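Local coordinates for uncharacterized protein (Bacillus thuringiensis serovar kurstaki, PDB 4XE7) that is a bacterial actin-like protein of the ParM type, which probably binds nucleotide and polymerises into cytoskeletal filaments that segregate plasmid DNA, at residues A[81-84]-A[85-88]; A[90-93]-A[94-98]; A[117-120]-A[121-124]; A[126-129]-A[130-134]. One frame throughout, in Å; residues are numbered along the deposited sequence.

How the contacts relate
All four contacts are local, each in one continuous piece of chain, and they lie close together in the same part of the fold. Contact 4 is buried in helix 123-140, and contact 2 is a buried turn that closes strand 90-93. Contact 3 starts helix 123-140 at the surface. Contact 1 is partly buried and caps helix 84-88. Contacts 3 and 4 share one helix, and V93 and W91 of contact 2 pack on I128 of contact 4. Aromatic and aliphatic groups carry contacts 2 and 4, with hydroxyls bonded to helix carbonyls in contact 4. An N-cap marks contact 1; serine-backbone bonds and lysines mark contact 3. K123 reaches S81 O, joining contact 3 to contact 1.

Contact 1 of 4, residues A[81-84]-A[85-88]; sequences SLDG and DARS
D83 and A86 make the leading polar contact: A86 N gives its hydrogen to D83 OD1 at 2.9 Å, with an N-H...O angle of 172°. The CG of D83 sits between its own backbone N and carbonyl carbon (chi1 86°), which turns the carboxylate back over the first turn of the helix. The backbone adds R87 N to D83 O at 3.0 Å. S88 N to G84 O is equally short but badly angled, and weak. D83 is thus the N-cap of helix 84-88, with its carboxylate on an amide of the first turn, where its negative charge would suit the positive end of the helix dipole. The short helix follows strand 73-79 and leads into strand 90-93.

At the far end of the turn, S88 OG donates to D85 O at 2.8 Å. D85 turns its carboxylate outward to a salt bridge with R89. The R87 chain bends at chi3 (53°) and folds back over the start of the helix. One face of its guanidinium lies against G84 CA, which is 3.2 Å from R87 NH2. R87 NH1 donates to S79 O, just before this stretch. L82 CB and A86 CB are 4.3 Å apart, and both side chains touch K124 of helix 123-140.

Contact 2 of 4, residues A[90-93]-A[94-98]; sequences AWYV and GAYAK
Y92 and Y96 meet because their first torsions send the rings to the same place. In Y92, CG stands opposite the carbonyl carbon (chi1 -66°). In Y96 it swings away from the backbone N (chi1 -159°), back along the strand. The edge of the Y96 ring then points at the face of the Y92 ring. This is a T-shaped stack with centroids 4.9 Å apart and planes at 76°. Y92 CE1 and Y96 CE2 come within 3.5 Å, as do CD1 of Y92 and CD2 of Y96. Beside the rings, the methyl CB of A97 lies 4.1 Å from Y92 CB and 3.5 Å from Y92 O.

The turn between them starts at G94, whose phi is positive. G94 O then accepts from A97 N at 2.9 Å and from K98 N, so one carbonyl takes two amides of the short helix 95-98. A water spans the corner on the side of Y96. It accepts from Y96 N at 2.8 Å and lies within bonding distance of V93 O, probably donating to it.

Strand 90-93 is an inner strand of the large mixed sheet, bonded to strands 33-45 and 73-79. V93 faces helix 123-140, while Y92 lies on the other side with H74 and P46. No direct hydrogen bond joins 90-93 to 94-98. The fold of the corner thus rests on aromatic and methyl packing, and a water probably bridges the polar backbone atoms.

Contact 3 of 4, residues A[117-120]-A[121-124]; sequences KFSQ and KNKK
S119 and N122 form the tight part of this contact. N122 N is 3.3 Å from S119 OG, to which it donates, and has a second, weak bond to S119 O. K123 N makes the stronger bond to the same carbonyl, at 2.8 Å; the nitrogen lies nearly on the line of the C=O bond (164°), though the N-H is bent away from it. The OG of S119 can receive N122 N because it sits between its own backbone N and carbonyl carbon (chi1 70°). On the inner side, K117 O presses on N122 CB at 3.3 Å and meets the CA-H of K123 in a CA-H...O contact. The ring of F118 turns an edge to K123 CB, 4.4 Å from CD2, and the F118 side chain also packs on I167 and M170 of helix 164-171.

These residues make the turn by which the loop after helix 95-98 enters helix 123-140. N122 is tied to the loop before it, since ND2 donates to D116 O and E115 OE2.

The outer side is looser. Q120 and K123 run alongside each other and point the same way, but Q120 OE1 stays 3.7 Å from K123 NZ. That ammonium instead donates to S81 O. The K121 chain doubles back beside S119, with CG 3.5 Å from OG, and its NZ forms a long, weak ion pair with E115. A water completes this face: it donates to Q120 O and accepts from K124 N at 2.9 Å.

Contact 4 of 4, residues A[126-129]-A[130-134]; sequences HLIP and LFTSM
F131 lays its ring back along the helix toward L127. L127 O approaches the ring obliquely, 3.5 Å from F131 CD2, and L127 CB lies 4.2 Å from F131 CE2. The H175 ring meets the F131 ring at a shallow angle of about 30°. The other flat ring, H126, leads away from the turn to pack against K117 and F118.

Behind F131 runs the backbone bonding of the helix. F131 N to L127 O is short and nearly straight, 2.8 Å with an N-H...O angle of 177°. P129 breaks the sequence, as its N has no hydrogen to give, and the helix is kinked there. Helix 123-140 lies against the large mixed sheet of this actin-like fold, with I128 and T132 turned to strands 73-79, 90-93 and 33-45. On that buried face T132 OG1 donates to I128 O at 2.7 Å, coming from above the carbonyl plane. T132 N reaches the same oxygen from the opposite face. The hydroxyl is thus satisfied within the helix among apolar neighbours such as V93 and I77. S133 OG donates to L130 O, three residues back, at 2.7 Å. L127 CD2 and L130 CD2 touch at 4.2 Å.

Contact 1 of 4, residues A[81-84]-A[85-88]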
ATOM      1  N   SER A  81     -20.737 -13.088   8.165  1.00 22.88           N
ATOM      2  CA  SER A  81     -20.555 -12.190   7.029  1.00 26.53           C
ATOM      3  C   SER A  81     -20.410 -12.966   5.716  1.00 28.61           C
ATOM      4  O   SER A  81     -20.666 -12.425   4.646  1.00 21.62           O
ATOM      5  CB  SER A  81     -19.315 -11.307   7.241  1.00 27.11           C
ATOM      6  OG  SER A  81     -19.327 -10.773   8.549  1.00 35.10           O
ATOM      7  N   LEU A  82     -19.942 -14.210   5.803  1.00 27.99           N
ATOM      8  CA  LEU A  82     -19.853 -15.096   4.636  1.00 30.43           C
ATOM      9  C   LEU A  82     -21.111 -15.951   4.498  1.00 29.70           C
ATOM     10  O   LEU A  82     -21.749 -16.286   5.493  1.00 29.54           O
ATOM     11  CB  LEU A  82     -18.636 -16.014   4.735  1.00 23.34           C
ATOM     12  CG  LEU A  82     -17.256 -15.380   4.781  1.00 27.39           C
ATOM     13  CD1 LEU A  82     -16.198 -16.464   4.993  1.00 31.01           C
ATOM     14  CD2 LEU A  82     -17.001 -14.606   3.511  1.00 29.62           C
ATOM     15  N   ASP A  83     -21.458 -16.326   3.274  1.00 32.01           N
ATOM     16  CA  ASP A  83     -22.630 -17.188   3.075  1.00 32.63           C
ATOM     17  C   ASP A  83     -22.285 -18.609   3.560  1.00 35.93           C
ATOM     18  O   ASP A  83     -21.113 -18.889   3.850  1.00 28.68           O
ATOM     19  CB  ASP A  83     -23.085 -17.153   1.602  1.00 31.31           C
ATOM     20  CG  ASP A  83     -22.351 -18.162   0.696  1.00 40.73           C
ATOM     21  OD1 ASP A  83     -21.190 -18.532   0.956  1.00 42.48           O
ATOM     22  OD2 ASP A  83     -22.953 -18.575  -0.319  1.00 45.68           O
ATOM     23  N   GLY A  84     -23.277 -19.493   3.664  1.00 26.43           N
ATOM     24  CA  GLY A  84     -23.032 -20.849   4.149  1.00 28.47           C
ATOM     25  C   GLY A  84     -21.931 -21.636   3.438  1.00 25.63           C
ATOM     26  O   GLY A  84     -21.143 -22.334   4.074  1.00 28.24           O
ATOM     27  N   ASP A  85     -21.862 -21.513   2.117  1.00 26.00           N
ATOM     28  CA  ASP A  85     -20.902 -22.280   1.321  1.00 27.68           C
ATOM     29  C   ASP A  85     -19.442 -21.876   1.525  1.00 27.51           C
ATOM     30  O   ASP A  85     -18.562 -22.728   1.700  1.00 22.54           O
ATOM     31  CB  ASP A  85     -21.222 -22.152  -0.161  1.00 22.12           C
ATOM     32  CG  ASP A  85     -20.309 -22.994  -1.011  1.00 32.66           C
ATOM     33  OD1 ASP A  85     -20.561 -24.221  -1.116  1.00 24.59           O
ATOM     34  OD2 ASP A  85     -19.325 -22.440  -1.540  1.00 31.54           O
ATOM     35  N   ALA A  86     -19.189 -20.574   1.466  1.00 23.79           N
ATOM     36  CA  ALA A  86     -17.851 -20.039   1.684  1.00 24.34           C
ATOM     37  C   ALA A  86     -17.433 -20.338   3.110  1.00 28.46           C
ATOM     38  O   ALA A  86     -16.282 -20.690   3.378  1.00 30.37           O
ATOM     39  CB  ALA A  86     -17.811 -18.531   1.407  1.00 18.62           C
ATOM     40  N   ARG A  87     -18.395 -20.206   4.014  1.00 28.67           N
ATOM     41  CA  ARG A  87     -18.176 -20.427   5.438  1.00 34.73           C
ATOM     42  C   ARG A  87     -17.784 -21.885   5.739  1.00 34.55           C
ATOM     43  O   ARG A  87     -17.052 -22.152   6.700  1.00 25.84           O
ATOM     44  CB  ARG A  87     -19.441 -20.010   6.203  1.00 38.32           C
ATOM     45  CG  ARG A  87     -19.363 -20.082   7.706  1.00 41.98           C
ATOM     46  CD  ARG A  87     -20.566 -19.398   8.360  1.00 40.50           C
ATOM     47  NE  ARG A  87     -21.851 -19.885   7.863  1.00 51.68           N
ATOM     48  CZ  ARG A  87     -22.838 -19.098   7.444  1.00 53.62           C
ATOM     49  NH1 ARG A  87     -22.695 -17.782   7.456  1.00 45.15           N
ATOM     50  NH2 ARG A  87     -23.973 -19.625   7.007  1.00 63.84           N
ATOM     51  N   SER A  88     -18.251 -22.814   4.896  1.00 31.89           N
ATOM     52  CA  SER A  88     -18.010 -24.256   5.075  1.00 33.98           C
ATOM     53  C   SER A  88     -16.631 -24.727   4.584  1.00 34.97           C
ATOM     54  O   SER A  88     -16.147 -25.777   5.006  1.00 37.66           O
ATOM     55  CB  SER A  88     -19.081 -25.074   4.338  1.00 29.81           C
ATOM     56  OG  SER A  88     -18.697 -25.228   2.977  1.00 29.19           O
TER

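Contact 2 of 4, residues A[90-93]-A[94-98]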
ATOM      1  N   ALA A  90     -12.432 -24.195   3.248  1.00 25.29           N
ATOM      2  CA  ALA A  90     -11.176 -23.518   3.456  1.00 25.31           C
ATOM      3  C   ALA A  90     -10.756 -22.789   2.170  1.00 29.41           C
ATOM      4  O   ALA A  90     -11.258 -23.094   1.080  1.00 26.02           O
ATOM      5  CB  ALA A  90     -10.111 -24.509   3.898  1.00 30.84           C
ATOM      6  N   TRP A  91      -9.839 -21.831   2.311  1.00 27.89           N
ATOM      7  CA  TRP A  91      -9.453 -20.940   1.225  1.00 26.95           C
ATOM      8  C   TRP A  91      -7.952 -20.726   1.134  1.00 26.72           C
ATOM      9  O   TRP A  91      -7.258 -20.648   2.148  1.00 24.80           O
ATOM     10  CB  TRP A  91     -10.141 -19.570   1.384  1.00 21.74           C
ATOM     11  CG  TRP A  91     -11.615 -19.666   1.237  1.00 18.41           C
ATOM     12  CD1 TRP A  91     -12.519 -19.873   2.231  1.00 23.91           C
ATOM     13  CD2 TRP A  91     -12.359 -19.621   0.017  1.00 20.56           C
ATOM     14  NE1 TRP A  91     -13.785 -19.966   1.711  1.00 23.88           N
ATOM     15  CE2 TRP A  91     -13.717 -19.807   0.348  1.00 24.93           C
ATOM     16  CE3 TRP A  91     -12.015 -19.446  -1.330  1.00 26.44           C
ATOM     17  CZ2 TRP A  91     -14.733 -19.807  -0.610  1.00 31.08           C
ATOM     18  CZ3 TRP A  91     -13.025 -19.455  -2.289  1.00 33.49           C
ATOM     19  CH2 TRP A  91     -14.369 -19.632  -1.920  1.00 32.23           C
ATOM     20  N   TYR A  92      -7.469 -20.633  -0.100  1.00 21.51           N
ATOM     21  CA  TYR A  92      -6.168 -20.081  -0.396  1.00 29.48           C
ATOM     22  C   TYR A  92      -6.369 -18.592  -0.581  1.00 29.10           C
ATOM     23  O   TYR A  92      -7.314 -18.179  -1.258  1.00 26.38           O
ATOM     24  CB  TYR A  92      -5.579 -20.708  -1.663  1.00 36.94           C
ATOM     25  CG  TYR A  92      -5.257 -22.178  -1.543  1.00 38.79           C
ATOM     26  CD1 TYR A  92      -4.648 -22.682  -0.404  1.00 34.13           C
ATOM     27  CD2 TYR A  92      -5.555 -23.060  -2.577  1.00 37.56           C
ATOM     28  CE1 TYR A  92      -4.345 -24.013  -0.298  1.00 29.86           C
ATOM     29  CE2 TYR A  92      -5.256 -24.395  -2.479  1.00 33.91           C
ATOM     30  CZ  TYR A  92      -4.646 -24.867  -1.337  1.00 38.58           C
ATOM     31  OH  TYR A  92      -4.335 -26.198  -1.219  1.00 37.21           O
ATOM     32  N   VAL A  93      -5.503 -17.783   0.020  1.00 23.65           N
ATOM     33  CA  VAL A  93      -5.698 -16.335   0.003  1.00 22.44           C
ATOM     34  C   VAL A  93      -4.425 -15.602  -0.381  1.00 28.92           C
ATOM     35  O   VAL A  93      -3.355 -15.922   0.120  1.00 27.27           O
ATOM     36  CB  VAL A  93      -6.169 -15.813   1.385  1.00 23.75           C
ATOM     37  CG1 VAL A  93      -6.620 -14.344   1.292  1.00 23.43           C
ATOM     38  CG2 VAL A  93      -7.289 -16.667   1.931  1.00 32.96           C
ATOM     39  N   GLY A  94      -4.540 -14.599  -1.247  1.00 25.31           N
ATOM     40  CA  GLY A  94      -3.412 -13.741  -1.556  1.00 20.53           C
ATOM     41  C   GLY A  94      -2.412 -14.362  -2.505  1.00 27.01           C
ATOM     42  O   GLY A  94      -2.796 -15.017  -3.482  1.00 29.70           O
ATOM     43  N   ALA A  95      -1.124 -14.171  -2.215  1.00 30.80           N
ATOM     44  CA  ALA A  95      -0.059 -14.665  -3.085  1.00 35.46           C
ATOM     45  C   ALA A  95      -0.241 -16.143  -3.429  1.00 33.53           C
ATOM     46  O   ALA A  95      -0.169 -16.526  -4.592  1.00 33.72           O
ATOM     47  CB  ALA A  95       1.311 -14.434  -2.439  1.00 29.38           C
ATOM     48  N   TYR A  96      -0.515 -16.962  -2.419  1.00 30.51           N
ATOM     49  CA  TYR A  96      -0.686 -18.398  -2.619  1.00 36.64           C
ATOM     50  C   TYR A  96      -1.842 -18.738  -3.561  1.00 43.49           C
ATOM     51  O   TYR A  96      -1.813 -19.763  -4.250  1.00 42.22           O
ATOM     52  CB  TYR A  96      -0.906 -19.090  -1.276  1.00 36.53           C
ATOM     53  CG  TYR A  96      -0.589 -20.570  -1.281  1.00 42.16           C
ATOM     54  CD1 TYR A  96       0.486 -21.065  -2.005  1.00 44.31           C
ATOM     55  CD2 TYR A  96      -1.361 -21.469  -0.549  1.00 48.09           C
ATOM     56  CE1 TYR A  96       0.781 -22.424  -2.012  1.00 51.35           C
ATOM     57  CE2 TYR A  96      -1.074 -22.827  -0.547  1.00 54.00           C
ATOM     58  CZ  TYR A  96      -0.003 -23.299  -1.282  1.00 54.91           C
ATOM     59  OH  TYR A  96       0.289 -24.643  -1.283  1.00 66.50           O
ATOM     60  N   ALA A  97      -2.865 -17.889  -3.574  1.00 33.43           N
ATOM     61  CA  ALA A  97      -4.024 -18.120  -4.418  1.00 35.15           C
ATOM     62  C   ALA A  97      -3.731 -17.814  -5.894  1.00 36.88           C
ATOM     63  O   ALA A  97      -4.402 -18.346  -6.781  1.00 41.54           O
ATOM     64  CB  ALA A  97      -5.203 -17.296  -3.927  1.00 33.44           C
ATOM     65  N   LYS A  98      -2.736 -16.962  -6.143  1.00 39.91           N
ATOM     66  CA  LYS A  98      -2.312 -16.607  -7.502  1.00 45.65           C
ATOM     67  C   LYS A  98      -1.970 -17.837  -8.325  1.00 52.42           C
ATOM     68  O   LYS A  98      -2.165 -17.849  -9.539  1.00 59.48           O
ATOM     69  CB  LYS A  98      -1.088 -15.683  -7.477  1.00 44.52           C
ATOM     70  CG  LYS A  98      -1.298 -14.329  -6.835  1.00 54.71           C
ATOM     71  CD  LYS A  98      -2.057 -13.382  -7.753  1.00 64.47           C
ATOM     72  CE  LYS A  98      -1.974 -11.945  -7.242  1.00 61.02           C
ATOM     73  NZ  LYS A  98      -0.568 -11.546  -6.948  1.00 53.54           N
TER
HETATM   74  O   HOH W   1      -0.844 -16.334   0.327  1.00 25.39           O

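Contact 3 of 4, residues A[117-120]-A[121-124]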
ATOM      1  N   LYS A 117     -18.297  -3.921  -4.280  1.00 44.53           N
ATOM      2  CA  LYS A 117     -17.451  -4.821  -3.483  1.00 38.19           C
ATOM      3  C   LYS A 117     -18.244  -5.780  -2.601  1.00 32.44           C
ATOM      4  O   LYS A 117     -17.890  -6.950  -2.462  1.00 31.77           O
ATOM      5  CB  LYS A 117     -16.503  -4.019  -2.595  1.00 28.23           C
ATOM      6  CG  LYS A 117     -15.278  -3.501  -3.300  1.00 30.61           C
ATOM      7  CD  LYS A 117     -14.383  -2.779  -2.318  1.00 37.42           C
ATOM      8  CE  LYS A 117     -13.079  -2.375  -2.972  1.00 46.46           C
ATOM      9  NZ  LYS A 117     -13.315  -1.557  -4.185  1.00 55.08           N
ATOM     10  N   PHE A 118     -19.322  -5.295  -2.001  1.00 32.38           N
ATOM     11  CA  PHE A 118     -19.967  -6.090  -0.965  1.00 39.40           C
ATOM     12  C   PHE A 118     -21.380  -6.576  -1.317  1.00 42.33           C
ATOM     13  O   PHE A 118     -22.188  -6.872  -0.428  1.00 36.21           O
ATOM     14  CB  PHE A 118     -19.958  -5.298   0.340  1.00 38.17           C
ATOM     15  CG  PHE A 118     -18.567  -5.039   0.862  1.00 41.70           C
ATOM     16  CD1 PHE A 118     -18.028  -3.762   0.850  1.00 42.67           C
ATOM     17  CD2 PHE A 118     -17.787  -6.087   1.323  1.00 42.50           C
ATOM     18  CE1 PHE A 118     -16.746  -3.533   1.316  1.00 48.57           C
ATOM     19  CE2 PHE A 118     -16.501  -5.865   1.789  1.00 47.08           C
ATOM     20  CZ  PHE A 118     -15.977  -4.588   1.783  1.00 48.14           C
ATOM     21  N   SER A 119     -21.648  -6.706  -2.616  1.00 42.81           N
ATOM     22  CA  SER A 119     -22.842  -7.408  -3.093  1.00 47.68           C
ATOM     23  C   SER A 119     -22.740  -8.876  -2.707  1.00 51.60           C
ATOM     24  O   SER A 119     -21.662  -9.343  -2.336  1.00 51.21           O
ATOM     25  CB  SER A 119     -22.990  -7.271  -4.607  1.00 48.05           C
ATOM     26  OG  SER A 119     -21.986  -8.014  -5.278  1.00 44.93           O
ATOM     27  N   GLN A 120     -23.844  -9.613  -2.794  1.00 37.91           N
ATOM     28  CA  GLN A 120     -23.829 -11.012  -2.388  1.00 41.33           C
ATOM     29  C   GLN A 120     -22.899 -11.862  -3.262  1.00 42.76           C
ATOM     30  O   GLN A 120     -22.312 -12.837  -2.783  1.00 38.67           O
ATOM     31  CB  GLN A 120     -25.245 -11.587  -2.395  1.00 48.65           C
ATOM     32  CG  GLN A 120     -26.113 -11.016  -1.283  1.00 62.86           C
ATOM     33  CD  GLN A 120     -26.676 -12.086  -0.365  1.00 71.92           C
ATOM     34  OE1 GLN A 120     -26.255 -12.214   0.789  1.00 76.94           O
ATOM     35  NE2 GLN A 120     -27.643 -12.850  -0.865  1.00 68.32           N
ATOM     36  N   LYS A 121     -22.736 -11.480  -4.528  1.00 50.02           N
ATOM     37  CA  LYS A 121     -21.856 -12.235  -5.422  1.00 47.66           C
ATOM     38  C   LYS A 121     -20.373 -11.886  -5.207  1.00 40.32           C
ATOM     39  O   LYS A 121     -19.504 -12.724  -5.431  1.00 34.54           O
ATOM     40  CB  LYS A 121     -22.250 -12.004  -6.889  1.00 53.10           C
ATOM     41  CG  LYS A 121     -21.719 -10.711  -7.496  1.00 67.58           C
ATOM     42  CD  LYS A 121     -21.351 -10.866  -8.975  1.00 68.84           C
ATOM     43  CE  LYS A 121     -20.906  -9.530  -9.580  1.00 73.47           C
ATOM     44  NZ  LYS A 121     -21.781  -8.380  -9.191  1.00 76.13           N
ATOM     45  N   ASN A 122     -20.092 -10.661  -4.757  1.00 31.00           N
ATOM     46  CA  ASN A 122     -18.716 -10.175  -4.651  1.00 30.85           C
ATOM     47  C   ASN A 122     -18.116 -10.207  -3.246  1.00 34.46           C
ATOM     48  O   ASN A 122     -16.887 -10.200  -3.096  1.00 38.28           O
ATOM     49  CB  ASN A 122     -18.621  -8.734  -5.174  1.00 34.30           C
ATOM     50  CG  ASN A 122     -18.804  -8.637  -6.676  1.00 41.03           C
ATOM     51  OD1 ASN A 122     -18.529  -9.587  -7.411  1.00 42.58           O
ATOM     52  ND2 ASN A 122     -19.244  -7.478  -7.142  1.00 38.34           N
ATOM     53  N   LYS A 123     -18.974 -10.214  -2.225  1.00 31.00           N
ATOM     54  CA  LYS A 123     -18.522  -9.908  -0.869  1.00 27.13           C
ATOM     55  C   LYS A 123     -17.440 -10.862  -0.369  1.00 25.23           C
ATOM     56  O   LYS A 123     -16.516 -10.418   0.308  1.00 23.21           O
ATOM     57  CB  LYS A 123     -19.696  -9.896   0.112  1.00 18.53           C
ATOM     58  CG  LYS A 123     -20.370 -11.247   0.292  1.00 32.34           C
ATOM     59  CD  LYS A 123     -21.533 -11.169   1.264  1.00 41.45           C
ATOM     60  CE  LYS A 123     -22.121 -12.553   1.521  1.00 34.76           C
ATOM     61  NZ  LYS A 123     -23.088 -12.540   2.645  1.00 39.84           N
ATOM     62  N   LYS A 124     -17.531 -12.155  -0.699  1.00 20.89           N
ATOM     63  CA  LYS A 124     -16.537 -13.083  -0.188  1.00 21.08           C
ATOM     64  C   LYS A 124     -15.138 -12.769  -0.747  1.00 25.10           C
ATOM     65  O   LYS A 124     -14.145 -12.972  -0.048  1.00 21.70           O
ATOM     66  CB  LYS A 124     -16.932 -14.535  -0.467  1.00 25.02           C
ATOM     67  CG  LYS A 124     -16.546 -15.105  -1.820  1.00 32.06           C
ATOM     68  CD  LYS A 124     -17.013 -16.572  -1.915  1.00 31.81           C
ATOM     69  CE  LYS A 124     -16.708 -17.167  -3.280  1.00 38.92           C
ATOM     70  NZ  LYS A 124     -17.371 -16.431  -4.393  1.00 35.91           N
TER
HETATM   71  O   HOH W   2     -19.781 -13.592  -1.900  1.00 37.20           O

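Contact 4 of 4, residues A[126-129]-A[130-134]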
ATOM      1  N   HIS A 126     -13.773  -9.984  -0.944  1.00 26.41           N
ATOM      2  CA  HIS A 126     -13.185  -8.897  -0.175  1.00 28.48           C
ATOM      3  C   HIS A 126     -13.185  -9.178   1.317  1.00 28.00           C
ATOM      4  O   HIS A 126     -12.286  -8.736   2.018  1.00 19.32           O
ATOM      5  CB  HIS A 126     -13.916  -7.583  -0.498  1.00 21.94           C
ATOM      6  CG  HIS A 126     -13.790  -7.191  -1.939  1.00 22.95           C
ATOM      7  ND1 HIS A 126     -12.653  -6.598  -2.448  1.00 37.47           N
ATOM      8  CD2 HIS A 126     -14.622  -7.371  -2.989  1.00 29.80           C
ATOM      9  CE1 HIS A 126     -12.806  -6.407  -3.746  1.00 34.69           C
ATOM     10  NE2 HIS A 126     -13.987  -6.871  -4.102  1.00 28.01           N
ATOM     11  N   LEU A 127     -14.173  -9.931   1.805  1.00 25.62           N
ATOM     12  CA  LEU A 127     -14.201 -10.267   3.231  1.00 25.64           C
ATOM     13  C   LEU A 127     -13.099 -11.246   3.628  1.00 18.39           C
ATOM     14  O   LEU A 127     -12.457 -11.091   4.685  1.00 23.03           O
ATOM     15  CB  LEU A 127     -15.553 -10.850   3.626  1.00 24.54           C
ATOM     16  CG  LEU A 127     -16.714  -9.855   3.605  1.00 32.40           C
ATOM     17  CD1 LEU A 127     -18.035 -10.584   3.820  1.00 28.87           C
ATOM     18  CD2 LEU A 127     -16.512  -8.762   4.645  1.00 28.77           C
ATOM     19  N   ILE A 128     -12.865 -12.249   2.792  1.00 20.17           N
ATOM     20  CA  ILE A 128     -11.876 -13.266   3.135  1.00 24.04           C
ATOM     21  C   ILE A 128     -10.468 -12.649   3.292  1.00 25.53           C
ATOM     22  O   ILE A 128      -9.811 -12.891   4.301  1.00 19.73           O
ATOM     23  CB  ILE A 128     -11.899 -14.421   2.124  1.00 27.31           C
ATOM     24  CG1 ILE A 128     -13.167 -15.267   2.364  1.00 27.82           C
ATOM     25  CG2 ILE A 128     -10.638 -15.269   2.261  1.00 24.12           C
ATOM     26  CD1 ILE A 128     -13.455 -16.355   1.331  1.00 27.37           C
ATOM     27  N   PRO A 129     -10.016 -11.816   2.337  1.00 20.86           N
ATOM     28  CA  PRO A 129      -8.721 -11.172   2.584  1.00 20.71           C
ATOM     29  C   PRO A 129      -8.739 -10.185   3.750  1.00 21.23           C
ATOM     30  O   PRO A 129      -7.730 -10.068   4.446  1.00 17.88           O
ATOM     31  CB  PRO A 129      -8.432 -10.447   1.269  1.00 21.34           C
ATOM     32  CG  PRO A 129      -9.190 -11.266   0.245  1.00 23.58           C
ATOM     33  CD  PRO A 129     -10.461 -11.610   0.950  1.00 19.31           C
ATOM     34  N   LEU A 130      -9.853  -9.505   3.975  1.00 17.07           N
ATOM     35  CA  LEU A 130      -9.941  -8.585   5.112  1.00 20.89           C
ATOM     36  C   LEU A 130      -9.787  -9.337   6.435  1.00 24.21           C
ATOM     37  O   LEU A 130      -8.955  -8.973   7.265  1.00 21.64           O
ATOM     38  CB  LEU A 130     -11.268  -7.811   5.080  1.00 21.65           C
ATOM     39  CG  LEU A 130     -11.721  -7.136   6.378  1.00 21.37           C
ATOM     40  CD1 LEU A 130     -10.924  -5.839   6.642  1.00 20.05           C
ATOM     41  CD2 LEU A 130     -13.203  -6.844   6.369  1.00 26.16           C
ATOM     42  N   PHE A 131     -10.583 -10.386   6.636  1.00 21.98           N
ATOM     43  CA  PHE A 131     -10.517 -11.150   7.886  1.00 23.63           C
ATOM     44  C   PHE A 131      -9.160 -11.806   8.045  1.00 23.67           C
ATOM     45  O   PHE A 131      -8.622 -11.889   9.150  1.00 24.76           O
ATOM     46  CB  PHE A 131     -11.613 -12.217   7.946  1.00 20.43           C
ATOM     47  CG  PHE A 131     -12.988 -11.653   8.137  1.00 25.97           C
ATOM     48  CD1 PHE A 131     -13.183 -10.513   8.893  1.00 30.87           C
ATOM     49  CD2 PHE A 131     -14.089 -12.262   7.558  1.00 30.76           C
ATOM     50  CE1 PHE A 131     -14.463  -9.989   9.075  1.00 38.65           C
ATOM     51  CE2 PHE A 131     -15.365 -11.744   7.732  1.00 33.04           C
ATOM     52  CZ  PHE A 131     -15.555 -10.613   8.488  1.00 35.08           C
ATOM     53  N   THR A 132      -8.607 -12.265   6.932  1.00 23.21           N
ATOM     54  CA  THR A 132      -7.289 -12.880   6.951  1.00 23.75           C
ATOM     55  C   THR A 132      -6.236 -11.867   7.378  1.00 23.80           C
ATOM     56  O   THR A 132      -5.328 -12.200   8.154  1.00 23.68           O
ATOM     57  CB  THR A 132      -6.926 -13.477   5.574  1.00 21.80           C
ATOM     58  OG1 THR A 132      -7.861 -14.512   5.258  1.00 29.20           O
ATOM     59  CG2 THR A 132      -5.522 -14.057   5.584  1.00 25.01           C
ATOM     60  N   SER A 133      -6.359 -10.627   6.900  1.00 24.04           N
ATOM     61  CA  SER A 133      -5.383  -9.600   7.265  1.00 24.59           C
ATOM     62  C   SER A 133      -5.450  -9.323   8.775  1.00 20.70           C
ATOM     63  O   SER A 133      -4.407  -9.201   9.441  1.00 20.22           O
ATOM     64  CB  SER A 133      -5.602  -8.307   6.461  1.00 23.77           C
ATOM     65  OG  SER A 133      -6.702  -7.551   6.957  1.00 25.96           O
ATOM     66  N   MET A 134      -6.669  -9.253   9.311  1.00 20.53           N
ATOM     67  CA  MET A 134      -6.876  -9.118  10.756  1.00 19.20           C
ATOM     68  C   MET A 134      -6.220 -10.258  11.534  1.00 17.44           C
ATOM     69  O   MET A 134      -5.625 -10.041  12.588  1.00 18.17           O
ATOM     70  CB  MET A 134      -8.370  -9.104  11.104  1.00 21.65           C
ATOM     71  CG  MET A 134      -9.138  -7.876  10.691  1.00 24.85           C
ATOM     72  SD  MET A 134     -10.899  -8.055  11.079  1.00 16.01           S
ATOM     73  CE  MET A 134     -11.460  -6.430  10.532  1.00 26.58           C
TER